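Local structure of aminotransferase class-III (Sphaerobacter thermophilus DSM 20745, 6K8H) at residues Tyr12-Phe23 / Tyr40-Ala48. The protein belongs to the class-III aminotransferase family, whose members share the fold of pyridoxal-phosphate-dependent enzymes, and assembles from two subunits. Sequence-based numbering, arbitrary orientation.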
loop_
_atom_site.group_PDB
_atom_site.type_symbol
_atom_site.label_atom_id
_atom_site.label_comp_id
_atom_site.label_asym_id
_atom_site.label_seq_id
_atom_site.Cartn_x
_atom_site.Cartn_y
_atom_site.Cartn_z
ATOM N N TYR B 12 -5.482 -1.365 31.626
ATOM C CA TYR B 12 -6.092 -0.522 30.598
ATOM C C TYR B 12 -7.593 -0.727 30.500
ATOM O O TYR B 12 -8.289 0.156 29.991
ATOM C CB TYR B 12 -5.450 -0.785 29.225
ATOM C CG TYR B 12 -5.938 -2.046 28.527
ATOM C CD1 TYR B 12 -5.399 -3.295 28.827
ATOM C CD2 TYR B 12 -6.922 -1.982 27.556
ATOM C CE1 TYR B 12 -5.849 -4.445 28.183
ATOM C CE2 TYR B 12 -7.376 -3.118 26.913
ATOM C CZ TYR B 12 -6.847 -4.350 27.237
ATOM O OH TYR B 12 -7.303 -5.480 26.576
ATOM N N ARG B 13 -8.103 -1.871 30.964
ATOM C CA ARG B 13 -9.537 -2.144 30.936
ATOM C C ARG B 13 -10.320 -1.375 31.997
ATOM O O ARG B 13 -11.555 -1.363 31.940
ATOM C CB ARG B 13 -9.788 -3.641 31.122
ATOM C CG ARG B 13 -9.154 -4.553 30.077
ATOM C CD ARG B 13 -10.017 -5.773 29.917
ATOM N NE ARG B 13 -9.586 -6.729 28.895
ATOM C CZ ARG B 13 -10.093 -6.800 27.667
ATOM N NH1 ARG B 13 -11.031 -5.948 27.270
ATOM N NH2 ARG B 13 -9.665 -7.733 26.828
ATOM N N GLU B 14 -9.653 -0.744 32.959
ATOM C CA GLU B 14 -10.372 -0.028 34.006
ATOM C C GLU B 14 -10.958 1.276 33.468
ATOM O O GLU B 14 -10.364 1.914 32.598
ATOM C CB GLU B 14 -9.449 0.293 35.177
ATOM C CG GLU B 14 -8.849 -0.906 35.877
ATOM C CD GLU B 14 -7.726 -0.499 36.817
ATOM O OE1 GLU B 14 -7.416 0.713 36.849
ATOM O OE2 GLU B 14 -7.157 -1.372 37.518
ATOM N N PRO B 15 -12.104 1.711 33.997
ATOM C CA PRO B 15 -12.636 3.025 33.603
ATOM C C PRO B 15 -11.642 4.132 33.915
ATOM O O PRO B 15 -10.905 4.072 34.900
ATOM C CB PRO B 15 -13.920 3.165 34.431
ATOM C CG PRO B 15 -13.904 2.035 35.425
ATOM C CD PRO B 15 -13.042 0.959 34.848
ATOM N N GLY B 16 -11.588 5.121 33.027
ATOM C CA GLY B 16 -10.660 6.214 33.204
ATOM C C GLY B 16 -9.215 5.864 32.943
ATOM O O GLY B 16 -8.334 6.670 33.250
ATOM N N SER B 17 -8.935 4.686 32.392
ATOM C CA SER B 17 -7.581 4.378 31.955
ATOM C C SER B 17 -7.171 5.318 30.812
ATOM O O SER B 17 -7.993 6.028 30.215
ATOM C CB SER B 17 -7.479 2.926 31.500
ATOM O OG SER B 17 -8.137 2.775 30.257
ATOM N N ALA B 18 -5.868 5.347 30.525
ATOM C CA ALA B 18 -5.401 6.081 29.353
ATOM C C ALA B 18 -6.028 5.535 28.072
ATOM O O ALA B 18 -6.456 6.307 27.200
ATOM C CB ALA B 18 -3.879 6.027 29.273
ATOM N N ALA B 19 -6.092 4.204 27.947
ATOM C CA ALA B 19 -6.695 3.593 26.766
ATOM C C ALA B 19 -8.165 3.968 26.626
ATOM O O ALA B 19 -8.656 4.147 25.512
ATOM C CB ALA B 19 -6.536 2.073 26.810
ATOM N N ALA B 20 -8.901 4.050 27.737
ATOM C CA ALA B 20 -10.314 4.416 27.634
ATOM C C ALA B 20 -10.480 5.849 27.124
ATOM O O ALA B 20 -11.339 6.116 26.275
ATOM C CB ALA B 20 -11.006 4.234 28.991
ATOM N N ASP B 21 -9.666 6.784 27.631
ATOM C CA ASP B 21 -9.723 8.171 27.168
ATOM C C ASP B 21 -9.355 8.267 25.695
ATOM O O ASP B 21 -10.003 8.983 24.914
ATOM C CB ASP B 21 -8.763 9.041 27.982
ATOM C CG ASP B 21 -9.213 9.260 29.424
ATOM O OD1 ASP B 21 -10.352 8.895 29.788
ATOM O OD2 ASP B 21 -8.400 9.813 30.198
ATOM N N LEU B 22 -8.287 7.567 25.309
ATOM C CA LEU B 22 -7.874 7.552 23.916
ATOM C C LEU B 22 -8.970 6.988 23.032
ATOM O O LEU B 22 -9.227 7.521 21.956
ATOM C CB LEU B 22 -6.580 6.752 23.754
ATOM C CG LEU B 22 -5.338 7.448 24.306
ATOM C CD1 LEU B 22 -4.196 6.457 24.463
ATOM C CD2 LEU B 22 -4.956 8.599 23.407
ATOM N N PHE B 23 -9.622 5.902 23.461
ATOM C CA PHE B 23 -10.704 5.328 22.661
ATOM C C PHE B 23 -11.854 6.311 22.498
ATOM O O PHE B 23 -12.475 6.385 21.427
ATOM C CB PHE B 23 -11.209 4.043 23.312
ATOM C CG PHE B 23 -12.304 3.358 22.546
ATOM C CD1 PHE B 23 -12.049 2.783 21.302
ATOM C CD2 PHE B 23 -13.579 3.248 23.084
ATOM C CE1 PHE B 23 -13.052 2.134 20.602
ATOM C CE2 PHE B 23 -14.584 2.601 22.393
ATOM C CZ PHE B 23 -14.323 2.042 21.147
ATOM N N TYR B 40 -8.227 -4.183 16.713
ATOM C CA TYR B 40 -9.371 -3.938 17.578
ATOM C C TYR B 40 -9.662 -5.146 18.463
ATOM O O TYR B 40 -9.657 -6.294 18.006
ATOM C CB TYR B 40 -10.628 -3.597 16.779
ATOM C CG TYR B 40 -11.825 -3.439 17.693
ATOM C CD1 TYR B 40 -12.040 -2.255 18.397
ATOM C CD2 TYR B 40 -12.708 -4.488 17.898
ATOM C CE1 TYR B 40 -13.115 -2.118 19.252
ATOM C CE2 TYR B 40 -13.782 -4.360 18.749
ATOM C CZ TYR B 40 -13.986 -3.180 19.421
ATOM O OH TYR B 40 -15.074 -3.087 20.257
ATOM N N SER B 41 -9.953 -4.871 19.730
ATOM C CA SER B 41 -10.530 -5.846 20.643
ATOM C C SER B 41 -11.495 -5.117 21.564
ATOM O O SER B 41 -11.320 -3.927 21.850
ATOM C CB SER B 41 -9.449 -6.577 21.456
ATOM O OG SER B 41 -8.587 -5.660 22.115
ATOM N N ALA B 42 -12.552 -5.849 22.024
ATOM C CA ALA B 42 -13.688 -5.261 22.722
ATOM C C ALA B 42 -13.467 -5.258 24.234
ATOM O O ALA B 42 -12.819 -6.160 24.779
ATOM C CB ALA B 42 -14.964 -6.034 22.403
ATOM N N PRO B 43 -14.009 -4.260 24.952
ATOM C CA PRO B 43 -14.749 -3.090 24.448
ATOM C C PRO B 43 -13.867 -2.079 23.704
ATOM O O PRO B 43 -14.352 -1.347 22.847
ATOM C CB PRO B 43 -15.325 -2.445 25.721
ATOM C CG PRO B 43 -15.007 -3.343 26.837
ATOM C CD PRO B 43 -13.925 -4.277 26.421
ATOM N N TYR B 44 -12.589 -2.015 24.061
ATOM C CA TYR B 44 -11.631 -1.154 23.382
ATOM C C TYR B 44 -10.258 -1.757 23.561
ATOM O O TYR B 44 -10.019 -2.468 24.549
ATOM C CB TYR B 44 -11.655 0.282 23.920
ATOM C CG TYR B 44 -11.474 0.394 25.407
ATOM C CD1 TYR B 44 -10.203 0.423 25.980
ATOM C CD2 TYR B 44 -12.576 0.493 26.247
ATOM C CE1 TYR B 44 -10.048 0.543 27.358
ATOM C CE2 TYR B 44 -12.425 0.603 27.621
ATOM C CZ TYR B 44 -11.167 0.634 28.169
ATOM O OH TYR B 44 -11.024 0.762 29.531
ATOM N N PRO B 45 -9.334 -1.527 22.634
ATOM C CA PRO B 45 -8.022 -2.157 22.730
ATOM C C PRO B 45 -7.101 -1.360 23.637
ATOM O O PRO B 45 -7.369 -0.187 23.936
ATOM C CB PRO B 45 -7.525 -2.150 21.277
ATOM C CG PRO B 45 -8.157 -0.920 20.692
ATOM C CD PRO B 45 -9.487 -0.749 21.384
ATOM N N PRO B 46 -5.999 -1.950 24.090
ATOM C CA PRO B 46 -4.965 -1.147 24.742
ATOM C C PRO B 46 -4.224 -0.327 23.691
ATOM O O PRO B 46 -4.186 -0.684 22.512
ATOM C CB PRO B 46 -4.068 -2.208 25.378
ATOM C CG PRO B 46 -4.120 -3.337 24.354
ATOM C CD PRO B 46 -5.547 -3.331 23.844
ATOM N N TYR B 47 -3.606 0.772 24.127
ATOM C CA TYR B 47 -2.866 1.656 23.228
ATOM C C TYR B 47 -1.378 1.551 23.521
ATOM O O TYR B 47 -0.967 1.597 24.681
ATOM C CB TYR B 47 -3.341 3.111 23.366
ATOM C CG TYR B 47 -4.601 3.364 22.566
ATOM C CD1 TYR B 47 -5.819 2.827 22.972
ATOM C CD2 TYR B 47 -4.562 4.081 21.376
ATOM C CE1 TYR B 47 -6.979 3.016 22.225
ATOM C CE2 TYR B 47 -5.708 4.283 20.633
ATOM C CZ TYR B 47 -6.910 3.750 21.057
ATOM O OH TYR B 47 -8.045 3.948 20.296
ATOM N N ALA B 48 -0.581 1.382 22.470
ATOM C CA ALA B 48 0.866 1.299 22.619
ATOM C C ALA B 48 1.432 2.692 22.830
ATOM O O ALA B 48 1.063 3.641 22.125
ATOM C CB ALA B 48 1.504 0.654 21.387
HETATM O O HOH W 1 -9.545 -5.311 24.630
HETATM O O HOH W 2 -11.264 -2.953 27.455
HETATM O O HOH W 3 -11.163 -8.048 24.461
#
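With CG lodged between backbone N and carbonyl carbon (chi1 54°), Y44 lays its ring against the first turn of the helix that begins at A18, while F23, whose CG lies anti to its N (chi1 -179°), turns one ring face to Y44 CB, which lies 3.4 Å from F23 CG, offset toward the rim. Across the Y44 ring, A20 CA rests on one face toward its rim and water 2 lies over the centre of the other; the small side chains of A19 and A20 let the tyrosine come this close. Its hydroxyl donates to Y12 O (2.8 Å) in the carbonyl plane, on a lone pair. The same oxygen accepts from S17 OG at 2.6 Å, tilted from that plane, and S17 OG in turn accepts from A20 N. S17 thus caps the helix, and its hydroxyl and that of Y44 share Y12 O as acceptor. This helix and the proline-rich segment 40-48, which leads into strand 48-52, form part of the N-terminal region of the class-III aminotransferase fold, where P45 and Y47 also pack on P100 of the second subunit. P46 suits its place because its rigid aliphatic ring offers C-H groups to an aromatic face: CB sits 3.5 Å from the centroid of the Y12 ring, a CH-pi contact, with R13 CG against the opposite face. L22 CB stands likewise over the centre of the Y47 ring. Toward the exposed A42 and P43, the long chain of R13 sets one guanidinium face against Y12 OH; NH1 donates to A42 O (3.1 Å, 160°), and NE forms a salt bridge with E404. Water 1 joins Y12 OH, S41 OG and Y44 O.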